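PDB 2R31: ATP12 ATPase from Paracoccus denitrificans, which probably acts as a chaperone in the assembly of F1-ATPase. Local coordinates for residues Pro122-Leu135 with Leu179-Asp191. Numbering follows the deposited sequence.
Sequences PLIDWAATELRAPL and LILGLAVIRGRID
Ile180 opens the contact, where helix 179-186 crosses helix 122-130, the C-terminal end of helix 110-130, at 68°. Its side chain and that of Leu135 reach toward each other tip to tip, Ile180 CG1 3.6 Å from Leu135 CD1; Ile180 CD1 lies on the methyl of Ala127, and CG2 faces the backbone of Leu123. One turn on, Leu183 CD1 touches Leu131 CD1. Ala184 CB sits 3.5 Å from Leu123 CD2 and, off-centre, against the six-membered ring of Trp126. Arg187 brings CB to the ring edge at Trp126 CZ2 (3.8 Å), while its guanidinium turns away to a salt bridge with Glu157. The Schellman turn at Gly188 then swings Arg189 across the indole. With CG anti to the backbone N (chi1 174°) and a bend at chi2, Arg189 makes a CH-pi contact, CG 3.6 Å almost straight above the centroid of the five-membered ring of Trp126. In the conformer given, Glu130 CB lies over the rim of the opposite face and Trp126 NE1 donates a hydrogen bond to Glu130 OE1 (2.8 Å). Ile190 CD1 finally reaches Leu123 CD2, beside Leu198 of helix 192-199. Direct contact is thus largely apolar, centred on Trp126, while a water joins Pro122 O to Arg189 NH2.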
ATOM      1  N   PRO A 122      -1.117  -9.180 -19.114  1.00  9.10           N
ATOM      2  CA  PRO A 122      -2.489  -9.339 -18.600  1.00  9.25           C
ATOM      3  C   PRO A 122      -2.926  -8.193 -17.733  1.00  8.34           C
ATOM      4  O   PRO A 122      -4.119  -7.868 -17.684  1.00  8.94           O
ATOM      5  CB  PRO A 122      -2.420 -10.651 -17.839  1.00 10.57           C
ATOM      6  CG  PRO A 122      -1.338 -11.438 -18.537  1.00 10.76           C
ATOM      7  CD  PRO A 122      -0.308 -10.398 -18.842  1.00  9.42           C
ATOM      8  N   LEU A 123      -2.020  -7.572 -16.983  1.00  7.80           N
ATOM      9  CA  LEU A 123      -2.343  -6.463 -16.121  1.00  7.87           C
ATOM     10  C   LEU A 123      -2.559  -5.171 -16.889  1.00  7.33           C
ATOM     11  O   LEU A 123      -3.461  -4.393 -16.568  1.00  8.07           O
ATOM     12  CB  LEU A 123      -1.294  -6.311 -14.988  1.00  8.05           C
ATOM     13  CG  LEU A 123      -1.786  -7.291 -13.860  1.00 11.44           C
ATOM     14  CD1 LEU A 123      -1.461  -8.678 -14.105  1.00 10.24           C
ATOM     15  CD2 LEU A 123      -2.367  -6.475 -12.820  1.00 20.47           C
ATOM     16  N   ILE A 124      -1.749  -4.949 -17.922  1.00  7.85           N
ATOM     17  CA  ILE A 124      -2.008  -3.865 -18.860  1.00  8.68           C
ATOM     18  C   ILE A 124      -3.408  -4.045 -19.466  1.00  8.23           C
ATOM     19  O   ILE A 124      -4.171  -3.065 -19.586  1.00  9.17           O
ATOM     20  CB  ILE A 124      -0.898  -3.774 -19.927  1.00  9.49           C
ATOM     21  CG1 ILE A 124       0.501  -3.442 -19.340  1.00 12.84           C
ATOM     22  CG2 ILE A 124      -1.233  -2.826 -21.093  1.00 12.07           C
ATOM     23  CD1 ILE A 124       0.605  -2.064 -18.722  1.00 17.13           C
ATOM     24  N   ASP A 125      -3.736  -5.243 -19.887  1.00  9.02           N
ATOM     25  CA  ASP A 125      -5.018  -5.500 -20.539  0.64  9.17           C
ATOM     26  C   ASP A 125      -6.161  -5.294 -19.557  1.00  8.37           C
ATOM     27  O   ASP A 125      -7.207  -4.746 -19.908  1.00  9.30           O
ATOM     28  CB  ASP A 125      -5.095  -6.904 -21.133  0.64 10.81           C
ATOM     29  CG  ASP A 125      -4.142  -7.212 -22.270  0.64 13.46           C
ATOM     30  OD1 ASP A 125      -3.560  -6.257 -22.838  0.64 16.01           O
ATOM     31  OD2 ASP A 125      -3.989  -8.406 -22.603  0.64 18.83           O
ATOM     32  N   TRP A 126      -5.985  -5.715 -18.314  1.00  8.37           N
ATOM     33  CA  TRP A 126      -6.985  -5.493 -17.263  1.00  8.29           C
ATOM     34  C   TRP A 126      -7.254  -4.001 -17.110  1.00  7.92           C
ATOM     35  O   TRP A 126      -8.399  -3.542 -17.078  1.00  8.80           O
ATOM     36  CB  TRP A 126      -6.536  -6.110 -15.927  1.00  8.77           C
ATOM     37  CG  TRP A 126      -7.398  -5.642 -14.815  1.00  8.62           C
ATOM     38  CD1 TRP A 126      -8.658  -6.117 -14.520  1.00  9.30           C
ATOM     39  CD2 TRP A 126      -7.097  -4.623 -13.873  1.00  8.42           C
ATOM     40  NE1 TRP A 126      -9.158  -5.421 -13.457  1.00  9.93           N
ATOM     41  CE2 TRP A 126      -8.233  -4.508 -13.024  1.00  8.79           C
ATOM     42  CE3 TRP A 126      -5.986  -3.781 -13.630  1.00  8.70           C
ATOM     43  CZ2 TRP A 126      -8.312  -3.605 -11.974  1.00  9.61           C
ATOM     44  CZ3 TRP A 126      -6.065  -2.877 -12.597  1.00  9.32           C
ATOM     45  CH2 TRP A 126      -7.206  -2.795 -11.788  1.00 10.00           C
ATOM     46  N   ALA A 127      -6.225  -3.185 -16.968  1.00  7.79           N
ATOM     47  CA  ALA A 127      -6.406  -1.759 -16.794  1.00  8.20           C
ATOM     48  C   ALA A 127      -7.052  -1.149 -18.024  1.00  7.75           C
ATOM     49  O   ALA A 127      -7.897  -0.253 -17.913  1.00  8.72           O
ATOM     50  CB  ALA A 127      -5.100  -1.071 -16.416  1.00 10.08           C
ATOM     51  N   ALA A 128      -6.711  -1.624 -19.211  1.00  8.07           N
ATOM     52  CA  ALA A 128      -7.320  -1.161 -20.453  1.00  8.66           C
ATOM     53  C   ALA A 128      -8.808  -1.428 -20.463  1.00  8.61           C
ATOM     54  O   ALA A 128      -9.587  -0.557 -20.905  1.00 12.17           O
ATOM     55  CB  ALA A 128      -6.657  -1.806 -21.646  1.00  9.24           C
ATOM     56  N   THR A 129      -9.303  -2.545 -19.976  0.54  9.34           N
ATOM     57  CA  THR A 129     -10.703  -2.889 -20.084  0.54 10.59           C
ATOM     58  C   THR A 129     -11.504  -2.515 -18.868  0.54 10.71           C
ATOM     59  O   THR A 129     -12.604  -1.975 -18.971  0.54 12.49           O
ATOM     60  CB  THR A 129     -10.926  -4.406 -20.349  0.54 13.30           C
ATOM     61  OG1 THR A 129     -10.294  -5.178 -19.316  0.54 17.42           O
ATOM     62  CG2 THR A 129     -10.362  -4.792 -21.693  0.54 17.16           C
ATOM     63  N   GLU A 130     -11.030  -2.799 -17.682  1.00  9.89           N
ATOM     64  CA  GLU A 130     -11.735  -2.472 -16.458  0.57 10.51           C
ATOM     65  C   GLU A 130     -11.745  -0.984 -16.168  1.00 11.18           C
ATOM     66  O   GLU A 130     -12.778  -0.381 -15.779  1.00 13.82           O
ATOM     67  CB  GLU A 130     -11.194  -3.248 -15.237  0.57 12.52           C
ATOM     68  CG  GLU A 130     -11.992  -2.796 -14.020  0.57 15.13           C
ATOM     69  CD  GLU A 130     -11.909  -3.615 -12.752  0.57 16.42           C
ATOM     70  OE1 GLU A 130     -11.848  -4.868 -12.864  0.57 25.63           O
ATOM     71  OE2 GLU A 130     -11.904  -3.126 -11.583  0.57 23.15           O
ATOM     72  N   LEU A 131     -10.589  -0.343 -16.307  1.00 11.08           N
ATOM     73  CA  LEU A 131     -10.398   1.054 -16.005  1.00 11.46           C
ATOM     74  C   LEU A 131     -10.441   1.952 -17.200  1.00 11.13           C
ATOM     75  O   LEU A 131     -10.351   3.186 -17.060  1.00 12.97           O
ATOM     76  CB  LEU A 131      -9.097   1.295 -15.242  1.00 11.67           C
ATOM     77  CG  LEU A 131      -8.863   0.447 -13.985  1.00 12.89           C
ATOM     78  CD1 LEU A 131      -7.516   0.775 -13.404  1.00 15.91           C
ATOM     79  CD2 LEU A 131     -10.008   0.641 -13.039  1.00 21.34           C
ATOM     80  N   ARG A 132     -10.574   1.395 -18.409  1.00 11.20           N
ATOM     81  CA  ARG A 132     -10.546   2.167 -19.656  0.57 12.43           C
ATOM     82  C   ARG A 132      -9.262   2.991 -19.690  1.00 11.16           C
ATOM     83  O   ARG A 132      -9.224   4.146 -20.139  1.00 14.94           O
ATOM     84  CB  ARG A 132     -11.830   2.989 -19.857  0.57 15.83           C
ATOM     85  CG  ARG A 132     -13.148   2.230 -19.676  0.57 18.31           C
ATOM     86  CD  ARG A 132     -13.201   0.999 -20.517  0.57 21.23           C
ATOM     87  NE  ARG A 132     -14.548   0.740 -21.097  0.57 21.38           N
ATOM     88  CZ  ARG A 132     -14.872  -0.519 -21.425  0.57 22.29           C
ATOM     89  NH1 ARG A 132     -13.960  -1.460 -21.217  0.57 14.77           N
ATOM     90  NH2 ARG A 132     -16.058  -0.787 -21.952  0.57 24.49           N
ATOM     91  N   ALA A 133      -8.155   2.408 -19.225  1.00  9.47           N
ATOM     92  CA  ALA A 133      -6.866   3.080 -19.089  1.00  9.61           C
ATOM     93  C   ALA A 133      -5.752   2.281 -19.719  1.00  9.09           C
ATOM     94  O   ALA A 133      -4.899   1.700 -19.047  1.00 10.69           O
ATOM     95  CB  ALA A 133      -6.588   3.366 -17.627  1.00 10.85           C
ATOM     96  N   PRO A 134      -5.744   2.211 -21.058  1.00 10.00           N
ATOM     97  CA  PRO A 134      -4.693   1.463 -21.787  1.00 10.98           C
ATOM     98  C   PRO A 134      -3.376   2.188 -21.736  1.00 10.40           C
ATOM     99  O   PRO A 134      -3.147   3.271 -22.354  1.00 11.84           O
ATOM    100  CB  PRO A 134      -5.256   1.378 -23.245  1.00 12.52           C
ATOM    101  CG  PRO A 134      -6.121   2.592 -23.366  1.00 12.82           C
ATOM    102  CD  PRO A 134      -6.763   2.705 -22.005  1.00 10.60           C
ATOM    103  N   LEU A 135      -2.391   1.586 -21.059  1.00 10.71           N
ATOM    104  CA  LEU A 135      -1.054   2.162 -21.047  1.00 10.97           C
ATOM    105  C   LEU A 135      -0.265   1.694 -22.260  1.00 11.66           C
ATOM    106  O   LEU A 135      -0.389   0.580 -22.713  1.00 16.83           O
ATOM    107  CB  LEU A 135      -0.252   1.715 -19.829  1.00 13.00           C
ATOM    108  CG  LEU A 135      -0.690   2.275 -18.496  1.00 15.11           C
ATOM    109  CD1 LEU A 135       0.228   1.784 -17.398  1.00 21.36           C
ATOM    110  CD2 LEU A 135      -0.688   3.826 -18.524  1.00 14.61           C
ATOM    111  N   LEU A 179       1.426   2.036 -10.460  1.00  5.79           N
ATOM    112  CA  LEU A 179       0.018   2.308 -10.168  1.00  5.33           C
ATOM    113  C   LEU A 179      -0.857   1.152 -10.573  1.00  5.37           C
ATOM    114  O   LEU A 179      -1.826   0.849  -9.858  1.00  6.15           O
ATOM    115  CB  LEU A 179      -0.410   3.614 -10.894  1.00  5.98           C
ATOM    116  CG  LEU A 179      -1.864   3.993 -10.638  1.00  5.99           C
ATOM    117  CD1 LEU A 179      -2.167   4.224  -9.191  1.00  6.54           C
ATOM    118  CD2 LEU A 179      -2.193   5.249 -11.456  1.00  8.10           C
ATOM    119  N   ILE A 180      -0.582   0.520 -11.721  1.00  5.71           N
ATOM    120  CA  ILE A 180      -1.438  -0.580 -12.154  1.00  6.09           C
ATOM    121  C   ILE A 180      -1.434  -1.723 -11.142  1.00  5.76           C
ATOM    122  O   ILE A 180      -2.505  -2.271 -10.823  1.00  6.19           O
ATOM    123  CB  ILE A 180      -1.078  -1.051 -13.557  1.00  7.38           C
ATOM    124  CG1 ILE A 180      -1.190   0.090 -14.586  1.00  8.83           C
ATOM    125  CG2 ILE A 180      -1.920  -2.255 -13.962  1.00  8.47           C
ATOM    126  CD1 ILE A 180      -2.498   0.918 -14.516  1.00 11.41           C
ATOM    127  N   LEU A 181      -0.258  -2.115 -10.634  1.00  5.75           N
ATOM    128  CA  LEU A 181      -0.268  -3.181  -9.641  1.00  6.00           C
ATOM    129  C   LEU A 181      -0.979  -2.781  -8.383  1.00  5.70           C
ATOM    130  O   LEU A 181      -1.691  -3.595  -7.755  1.00  6.73           O
ATOM    131  CB  LEU A 181       1.154  -3.642  -9.299  1.00  6.29           C
ATOM    132  CG  LEU A 181       1.942  -4.324 -10.429  1.00  6.96           C
ATOM    133  CD1 LEU A 181       3.331  -4.678  -9.929  1.00  8.01           C
ATOM    134  CD2 LEU A 181       1.230  -5.549 -10.958  1.00  9.04           C
ATOM    135  N   GLY A 182      -0.845  -1.524  -7.931  1.00  5.67           N
ATOM    136  CA  GLY A 182      -1.560  -1.111  -6.743  1.00  5.78           C
ATOM    137  C   GLY A 182      -3.081  -1.114  -6.931  1.00  5.54           C
ATOM    138  O   GLY A 182      -3.827  -1.600  -6.073  1.00  5.81           O
ATOM    139  N   LEU A 183      -3.528  -0.549  -8.062  1.00  5.64           N
ATOM    140  CA  LEU A 183      -4.956  -0.564  -8.359  1.00  5.47           C
ATOM    141  C   LEU A 183      -5.477  -1.994  -8.513  1.00  5.60           C
ATOM    142  O   LEU A 183      -6.591  -2.298  -8.094  1.00  6.34           O
ATOM    143  CB  LEU A 183      -5.290   0.259  -9.606  1.00  5.99           C
ATOM    144  CG  LEU A 183      -5.069   1.767  -9.451  1.00  6.05           C
ATOM    145  CD1 LEU A 183      -5.295   2.452 -10.780  1.00  7.30           C
ATOM    146  CD2 LEU A 183      -5.934   2.368  -8.388  1.00  7.04           C
ATOM    147  N   ALA A 184      -4.679  -2.886  -9.118  1.00  5.71           N
ATOM    148  CA  ALA A 184      -5.134  -4.263  -9.290  1.00  6.03           C
ATOM    149  C   ALA A 184      -5.335  -4.943  -7.962  1.00  6.03           C
ATOM    150  O   ALA A 184      -6.243  -5.792  -7.837  1.00  6.97           O
ATOM    151  CB  ALA A 184      -4.143  -5.017 -10.163  1.00  6.82           C
ATOM    152  N   VAL A 185      -4.556  -4.608  -6.937  1.00  5.88           N
ATOM    153  CA  VAL A 185      -4.764  -5.178  -5.608  1.00  6.02           C
ATOM    154  C   VAL A 185      -6.061  -4.614  -5.024  1.00  6.01           C
ATOM    155  O   VAL A 185      -6.945  -5.355  -4.575  1.00  7.93           O
ATOM    156  CB  VAL A 185      -3.564  -4.951  -4.688  1.00  5.92           C
ATOM    157  CG1 VAL A 185      -3.920  -5.393  -3.259  1.00  6.68           C
ATOM    158  CG2 VAL A 185      -2.347  -5.681  -5.208  1.00  6.43           C
ATOM    159  N   ILE A 186      -6.211  -3.285  -4.962  1.00  5.80           N
ATOM    160  CA  ILE A 186      -7.380  -2.740  -4.272  1.00  6.27           C
ATOM    161  C   ILE A 186      -8.675  -3.040  -5.026  1.00  6.77           C
ATOM    162  O   ILE A 186      -9.743  -3.097  -4.402  1.00  7.77           O
ATOM    163  CB  ILE A 186      -7.225  -1.236  -3.951  1.00  6.25           C
ATOM    164  CG1 ILE A 186      -7.177  -0.336  -5.145  1.00  6.62           C
ATOM    165  CG2 ILE A 186      -6.035  -1.017  -3.006  1.00  6.62           C
ATOM    166  CD1 ILE A 186      -7.549   1.118  -4.862  1.00  7.48           C
ATOM    167  N   ARG A 187      -8.601  -3.241  -6.349  1.00  6.65           N
ATOM    168  CA  ARG A 187      -9.790  -3.563  -7.176  1.00  7.94           C
ATOM    169  C   ARG A 187     -10.009  -5.065  -7.293  1.00  9.16           C
ATOM    170  O   ARG A 187     -10.972  -5.460  -7.986  1.00 12.15           O
ATOM    171  CB  ARG A 187      -9.730  -2.861  -8.518  1.00  8.91           C
ATOM    172  CG  ARG A 187      -9.700  -1.344  -8.439  1.00  8.43           C
ATOM    173  CD  ARG A 187     -10.682  -0.716  -7.494  1.00  8.89           C
ATOM    174  NE  ARG A 187     -10.799   0.721  -7.627  1.00  9.45           N
ATOM    175  CZ  ARG A 187     -11.409   1.490  -6.737  1.00  9.32           C
ATOM    176  NH1 ARG A 187     -11.547   2.797  -7.008  1.00 10.57           N
ATOM    177  NH2 ARG A 187     -11.878   0.997  -5.596  1.00  9.34           N
ATOM    178  N   GLY A 188      -9.210  -5.895  -6.664  1.00  9.07           N
ATOM    179  CA  GLY A 188      -9.478  -7.316  -6.596  1.00 10.44           C
ATOM    180  C   GLY A 188      -9.062  -8.151  -7.770  1.00  9.65           C
ATOM    181  O   GLY A 188      -9.429  -9.320  -7.802  1.00 14.61           O
ATOM    182  N   ARG A 189      -8.250  -7.613  -8.647  1.00  8.36           N
ATOM    183  CA  ARG A 189      -7.742  -8.365  -9.798  1.00  8.33           C
ATOM    184  C   ARG A 189      -6.600  -9.309  -9.416  1.00  7.65           C
ATOM    185  O   ARG A 189      -6.487 -10.397 -10.017  1.00  8.78           O
ATOM    186  CB  ARG A 189      -7.363  -7.404 -10.905  1.00  8.37           C
ATOM    187  CG  ARG A 189      -6.670  -8.030 -12.122  1.00  9.14           C
ATOM    188  CD  ARG A 189      -7.477  -9.079 -12.825  1.00 10.48           C
ATOM    189  NE  ARG A 189      -6.789  -9.631 -13.972  1.00 11.56           N
ATOM    190  CZ  ARG A 189      -5.788 -10.513 -13.915  1.00 11.59           C
ATOM    191  NH1 ARG A 189      -5.414 -10.956 -12.735  1.00 11.61           N
ATOM    192  NH2 ARG A 189      -5.198 -10.933 -15.048  1.00 14.43           N
ATOM    193  N   ILE A 190      -5.752  -8.899  -8.491  1.00  7.33           N
ATOM    194  CA  ILE A 190      -4.672  -9.720  -7.944  1.00  7.15           C
ATOM    195  C   ILE A 190      -4.593  -9.455  -6.448  1.00  6.98           C
ATOM    196  O   ILE A 190      -5.130  -8.442  -5.984  1.00  8.15           O
ATOM    197  CB  ILE A 190      -3.307  -9.475  -8.613  1.00  7.51           C
ATOM    198  CG1 ILE A 190      -2.832  -8.015  -8.366  1.00  7.43           C
ATOM    199  CG2 ILE A 190      -3.313  -9.861 -10.062  1.00  8.60           C
ATOM    200  CD1 ILE A 190      -1.542  -7.625  -9.036  1.00  8.25           C
ATOM    201  N   ASP A 191      -3.918 -10.335  -5.707  1.00  7.41           N
ATOM    202  CA  ASP A 191      -3.614 -10.073  -4.309  1.00  7.40           C
ATOM    203  C   ASP A 191      -2.183  -9.504  -4.190  1.00  7.07           C
ATOM    204  O   ASP A 191      -1.416  -9.414  -5.147  1.00  7.40           O
ATOM    205  CB  ASP A 191      -3.834 -11.331  -3.477  1.00  8.21           C
ATOM    206  CG  ASP A 191      -2.937 -12.474  -3.801  1.00  8.53           C
ATOM    207  OD1 ASP A 191      -1.974 -12.339  -4.566  1.00  9.29           O
ATOM    208  OD2 ASP A 191      -3.217 -13.582  -3.232  1.00 13.90           O
TER
HETATM  209  O   HOH W   1      -6.085  -9.730 -17.496  1.00 18.14           O
HETATM  210  O   HOH W   2     -11.252  -6.455 -10.552  1.00 38.83           O